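Local coordinates for cytokinesis protein 2 (Saccharomyces cerevisiae, PDB 4WPE), which takes part in cytokinesis, forming rings that coincide first with the septins and then with the medial actin ring and mediating the cytoskeletal rearrangements of division, at residues A[146-157]-A[183-194]. Sequence-based numbering, arbitrary orientation.
Sequences LQKKLQDAQIRF and WESNSQEYKVQL
Arg-156 lays its aliphatic chain over one face of the Trp-183 indole, with CG 4.0 Å from the centroid of the five-membered ring and almost on its normal. The stack flanks an antiparallel coiled coil, in which helices 76-162 and 170-259 run down an arm of the F-BAR domain beyond its central helical bundle, their local axes 8.5 Å apart at 155°. NE continues toward CZ2, but the guanidinium, tilted 46° to the indole and rather distant from its six-membered ring, gives at most a weak cation-pi attraction. From the same helix as Trp-183, Asn-186 ND2 approaches the opposite face near its rim, and Ala-153 CB meets the indole edge at CE3 (3.7 Å). Were Trp-183 replaced by an alanine, the Arg-156 chain would probably lose its flat support and a gap would open beside Ala-153.

Knobs-into-holes packing carries the interface onward. Tyr-190 is a knob among Leu-146, Lys-149, Leu-150 and Ala-153: Lys-149 CB stands over its ring face, while Leu-146 CD2 comes to 3.5 Å from CD1. Leu-150 sits in turn among Ser-187, Tyr-190, Lys-191 and Leu-194; with its CG anti to the backbone N (chi1 173°), CD2 reaches Leu-194 CD2 at 3.8 Å. At the other end Phe-157 CE1 lies 3.6 Å from Glu-184 CB. Polar links across the pair are slight, a water weakly bridging Gln-154 NE2 and Ser-187 O. Within its own helix Ser-187 OG donates to Trp-183 O over 2.8 Å, approaching nearly in line with the C=O bond of a carbonyl that also accepts from Ser-187 N.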
loop_
_atom_site.group_PDB
_atom_site.type_symbol
_atom_site.label_atom_id
_atom_site.label_comp_id
_atom_site.label_asym_id
_atom_site.label_seq_id
_atom_site.Cartn_x
_atom_site.Cartn_y
_atom_site.Cartn_z
ATOM N N LEU A 146 -21.565 68.497 0.406
ATOM C CA LEU A 146 -21.799 69.780 1.054
ATOM C C LEU A 146 -21.021 70.912 0.393
ATOM O O LEU A 146 -21.454 72.064 0.426
ATOM C CB LEU A 146 -21.448 69.699 2.538
ATOM C CG LEU A 146 -22.672 69.863 3.436
ATOM C CD1 LEU A 146 -22.316 69.635 4.894
ATOM C CD2 LEU A 146 -23.279 71.241 3.232
ATOM N N GLN A 147 -19.879 70.587 -0.206
ATOM C CA GLN A 147 -19.106 71.581 -0.944
ATOM C C GLN A 147 -19.914 72.084 -2.135
ATOM O O GLN A 147 -19.848 73.262 -2.491
ATOM C CB GLN A 147 -17.771 71.013 -1.417
ATOM C CG GLN A 147 -16.709 72.073 -1.659
ATOM C CD GLN A 147 -15.905 71.822 -2.919
ATOM O OE1 GLN A 147 -15.936 70.727 -3.481
ATOM N NE2 GLN A 147 -15.185 72.843 -3.375
ATOM N N LYS A 148 -20.679 71.186 -2.749
ATOM C CA LYS A 148 -21.601 71.583 -3.805
ATOM C C LYS A 148 -22.655 72.520 -3.228
ATOM O O LYS A 148 -22.885 73.603 -3.760
ATOM C CB LYS A 148 -22.261 70.361 -4.448
ATOM N N LYS A 149 -23.278 72.102 -2.128
ATOM C CA LYS A 149 -24.314 72.895 -1.470
ATOM C C LYS A 149 -23.810 74.272 -1.064
ATOM O O LYS A 149 -24.528 75.263 -1.189
ATOM C CB LYS A 149 -24.851 72.167 -0.236
ATOM C CG LYS A 149 -25.781 71.004 -0.530
ATOM C CD LYS A 149 -26.710 70.756 0.649
ATOM C CE LYS A 149 -27.733 69.681 0.338
ATOM N NZ LYS A 149 -27.295 68.361 0.864
ATOM N N LEU A 150 -22.575 74.329 -0.574
ATOM C CA LEU A 150 -21.973 75.597 -0.171
ATOM C C LEU A 150 -21.784 76.534 -1.364
ATOM O O LEU A 150 -22.127 77.713 -1.294
ATOM C CB LEU A 150 -20.632 75.357 0.525
ATOM C CG LEU A 150 -19.811 76.607 0.855
ATOM C CD1 LEU A 150 -20.579 77.545 1.781
ATOM C CD2 LEU A 150 -18.478 76.221 1.472
ATOM N N GLN A 151 -21.236 76.004 -2.455
ATOM C CA GLN A 151 -21.030 76.789 -3.669
ATOM C C GLN A 151 -22.361 77.263 -4.247
ATOM O O GLN A 151 -22.482 78.409 -4.687
ATOM C CB GLN A 151 -20.263 75.972 -4.711
ATOM N N ASP A 152 -23.354 76.377 -4.244
ATOM C CA ASP A 152 -24.698 76.724 -4.701
ATOM C C ASP A 152 -25.269 77.880 -3.894
ATOM O O ASP A 152 -25.734 78.872 -4.457
ATOM C CB ASP A 152 -25.636 75.520 -4.603
ATOM C CG ASP A 152 -25.387 74.494 -5.688
ATOM O OD1 ASP A 152 -25.106 73.326 -5.349
ATOM O OD2 ASP A 152 -25.473 74.855 -6.879
ATOM N N ALA A 153 -25.225 77.743 -2.572
ATOM C CA ALA A 153 -25.754 78.759 -1.669
ATOM C C ALA A 153 -25.017 80.081 -1.832
ATOM O O ALA A 153 -25.631 81.147 -1.795
ATOM C CB ALA A 153 -25.670 78.282 -0.231
ATOM N N GLN A 154 -23.702 80.008 -2.016
ATOM C CA GLN A 154 -22.888 81.203 -2.225
ATOM C C GLN A 154 -23.235 81.893 -3.539
ATOM O O GLN A 154 -23.193 83.118 -3.637
ATOM C CB GLN A 154 -21.403 80.851 -2.200
ATOM C CG GLN A 154 -20.813 80.756 -0.810
ATOM C CD GLN A 154 -19.412 80.188 -0.816
ATOM O OE1 GLN A 154 -19.074 79.352 -1.653
ATOM N NE2 GLN A 154 -18.586 80.635 0.123
ATOM N N ILE A 155 -23.578 81.098 -4.546
ATOM C CA ILE A 155 -23.928 81.637 -5.854
ATOM C C ILE A 155 -25.306 82.288 -5.816
ATOM O O ILE A 155 -25.505 83.365 -6.379
ATOM C CB ILE A 155 -23.890 80.545 -6.942
ATOM C CG1 ILE A 155 -22.445 80.266 -7.355
ATOM C CG2 ILE A 155 -24.675 80.971 -8.165
ATOM C CD1 ILE A 155 -22.287 79.031 -8.214
ATOM N N ARG A 156 -26.253 81.647 -5.138
ATOM C CA ARG A 156 -27.603 82.196 -5.049
ATOM C C ARG A 156 -27.618 83.458 -4.188
ATOM O O ARG A 156 -28.456 84.341 -4.381
ATOM C CB ARG A 156 -28.581 81.155 -4.499
ATOM C CG ARG A 156 -30.023 81.645 -4.424
ATOM C CD ARG A 156 -31.013 80.559 -4.809
ATOM N NE ARG A 156 -30.421 79.225 -4.765
ATOM C CZ ARG A 156 -30.514 78.334 -5.747
ATOM N NH1 ARG A 156 -31.177 78.634 -6.857
ATOM N NH2 ARG A 156 -29.943 77.143 -5.620
ATOM N N PHE A 157 -26.681 83.556 -3.251
ATOM C CA PHE A 157 -26.547 84.769 -2.454
ATOM C C PHE A 157 -26.045 85.936 -3.301
ATOM O O PHE A 157 -26.592 87.032 -3.232
ATOM C CB PHE A 157 -25.610 84.545 -1.267
ATOM C CG PHE A 157 -25.320 85.795 -0.480
ATOM C CD1 PHE A 157 -26.254 86.304 0.409
ATOM C CD2 PHE A 157 -24.111 86.458 -0.624
ATOM C CE1 PHE A 157 -25.991 87.453 1.136
ATOM C CE2 PHE A 157 -23.841 87.610 0.100
ATOM C CZ PHE A 157 -24.783 88.106 0.982
ATOM N N TRP A 183 -30.225 83.116 2.448
ATOM C CA TRP A 183 -29.116 82.467 1.760
ATOM C C TRP A 183 -27.768 82.986 2.241
ATOM O O TRP A 183 -26.725 82.403 1.942
ATOM C CB TRP A 183 -29.263 82.636 0.249
ATOM C CG TRP A 183 -30.318 81.731 -0.274
ATOM C CD1 TRP A 183 -31.594 82.065 -0.611
ATOM C CD2 TRP A 183 -30.205 80.318 -0.468
ATOM N NE1 TRP A 183 -32.281 80.949 -1.027
ATOM C CE2 TRP A 183 -31.448 79.862 -0.946
ATOM C CE3 TRP A 183 -29.169 79.395 -0.294
ATOM C CZ2 TRP A 183 -31.684 78.525 -1.255
ATOM C CZ3 TRP A 183 -29.403 78.068 -0.600
ATOM C CH2 TRP A 183 -30.651 77.645 -1.075
ATOM N N GLU A 184 -27.798 84.081 2.989
ATOM C CA GLU A 184 -26.636 84.504 3.756
ATOM C C GLU A 184 -26.452 83.514 4.900
ATOM O O GLU A 184 -25.345 83.051 5.172
ATOM C CB GLU A 184 -26.820 85.926 4.285
ATOM C CG GLU A 184 -25.610 86.505 4.993
ATOM C CD GLU A 184 -25.894 87.877 5.576
ATOM O OE1 GLU A 184 -25.202 88.846 5.197
ATOM O OE2 GLU A 184 -26.816 87.986 6.411
ATOM N N SER A 185 -27.562 83.180 5.552
ATOM C CA SER A 185 -27.565 82.225 6.650
ATOM C C SER A 185 -27.117 80.853 6.173
ATOM O O SER A 185 -26.265 80.217 6.795
ATOM C CB SER A 185 -28.957 82.129 7.279
ATOM O OG SER A 185 -29.327 83.351 7.892
ATOM N N ASN A 186 -27.699 80.407 5.064
ATOM C CA ASN A 186 -27.370 79.112 4.482
ATOM C C ASN A 186 -25.887 78.996 4.148
ATOM O O ASN A 186 -25.255 77.985 4.450
ATOM C CB ASN A 186 -28.215 78.875 3.231
ATOM C CG ASN A 186 -29.614 78.393 3.558
ATOM O OD1 ASN A 186 -29.977 78.256 4.729
ATOM N ND2 ASN A 186 -30.416 78.153 2.527
ATOM N N SER A 187 -25.332 80.037 3.537
ATOM C CA SER A 187 -23.914 80.049 3.198
ATOM C C SER A 187 -23.043 79.936 4.444
ATOM O O SER A 187 -22.025 79.247 4.436
ATOM C CB SER A 187 -23.555 81.320 2.426
ATOM O OG SER A 187 -24.235 81.364 1.185
ATOM N N GLN A 188 -23.450 80.615 5.512
ATOM C CA GLN A 188 -22.692 80.616 6.759
ATOM C C GLN A 188 -22.733 79.258 7.444
ATOM O O GLN A 188 -21.707 78.759 7.905
ATOM C CB GLN A 188 -23.226 81.691 7.705
ATOM C CG GLN A 188 -22.939 83.111 7.256
ATOM C CD GLN A 188 -23.627 84.151 8.124
ATOM O OE1 GLN A 188 -24.238 83.823 9.142
ATOM N NE2 GLN A 188 -23.536 85.414 7.720
ATOM N N GLU A 189 -23.921 78.663 7.509
ATOM C CA GLU A 189 -24.087 77.374 8.168
ATOM C C GLU A 189 -23.424 76.253 7.383
ATOM O O GLU A 189 -22.768 75.388 7.962
ATOM C CB GLU A 189 -25.568 77.058 8.373
ATOM C CG GLU A 189 -26.332 78.137 9.112
ATOM C CD GLU A 189 -27.827 77.896 9.109
ATOM O OE1 GLU A 189 -28.284 76.973 8.400
ATOM O OE2 GLU A 189 -28.547 78.635 9.814
ATOM N N TYR A 190 -23.600 76.266 6.065
ATOM C CA TYR A 190 -22.994 75.256 5.206
ATOM C C TYR A 190 -21.478 75.271 5.336
ATOM O O TYR A 190 -20.838 74.219 5.349
ATOM C CB TYR A 190 -23.396 75.478 3.753
ATOM C CG TYR A 190 -24.761 74.937 3.407
ATOM C CD1 TYR A 190 -25.343 73.935 4.168
ATOM C CD2 TYR A 190 -25.464 75.422 2.312
ATOM C CE1 TYR A 190 -26.589 73.427 3.851
ATOM C CE2 TYR A 190 -26.713 74.923 1.988
ATOM C CZ TYR A 190 -27.270 73.927 2.759
ATOM O OH TYR A 190 -28.512 73.427 2.440
ATOM N N LYS A 191 -20.912 76.469 5.443
ATOM C CA LYS A 191 -19.471 76.622 5.601
ATOM C C LYS A 191 -19.005 75.959 6.891
ATOM O O LYS A 191 -17.982 75.277 6.916
ATOM C CB LYS A 191 -19.085 78.102 5.590
ATOM C CG LYS A 191 -17.627 78.381 5.250
ATOM C CD LYS A 191 -16.735 78.353 6.475
ATOM C CE LYS A 191 -15.313 78.748 6.120
ATOM N NZ LYS A 191 -14.813 77.978 4.949
ATOM N N VAL A 192 -19.760 76.163 7.964
ATOM C CA VAL A 192 -19.420 75.566 9.246
ATOM C C VAL A 192 -19.650 74.056 9.212
ATOM O O VAL A 192 -18.800 73.285 9.656
ATOM C CB VAL A 192 -20.231 76.195 10.393
ATOM C CG1 VAL A 192 -20.071 75.384 11.668
ATOM C CG2 VAL A 192 -19.793 77.628 10.613
ATOM N N GLN A 193 -20.789 73.639 8.665
ATOM C CA GLN A 193 -21.099 72.218 8.527
ATOM C C GLN A 193 -20.050 71.495 7.682
ATOM O O GLN A 193 -19.837 70.296 7.844
ATOM C CB GLN A 193 -22.485 72.030 7.908
ATOM C CG GLN A 193 -23.635 72.381 8.831
ATOM C CD GLN A 193 -24.983 72.230 8.154
ATOM O OE1 GLN A 193 -25.103 71.550 7.136
ATOM N NE2 GLN A 193 -26.003 72.872 8.712
ATOM N N LEU A 194 -19.396 72.230 6.787
ATOM C CA LEU A 194 -18.365 71.656 5.930
ATOM C C LEU A 194 -17.024 71.562 6.644
ATOM O O LEU A 194 -16.282 70.597 6.465
ATOM C CB LEU A 194 -18.207 72.475 4.651
ATOM C CG LEU A 194 -17.087 72.014 3.718
ATOM C CD1 LEU A 194 -17.426 70.666 3.103
ATOM C CD2 LEU A 194 -16.820 73.049 2.639
HETATM O O HOH W 1 -19.518 81.345 3.227
#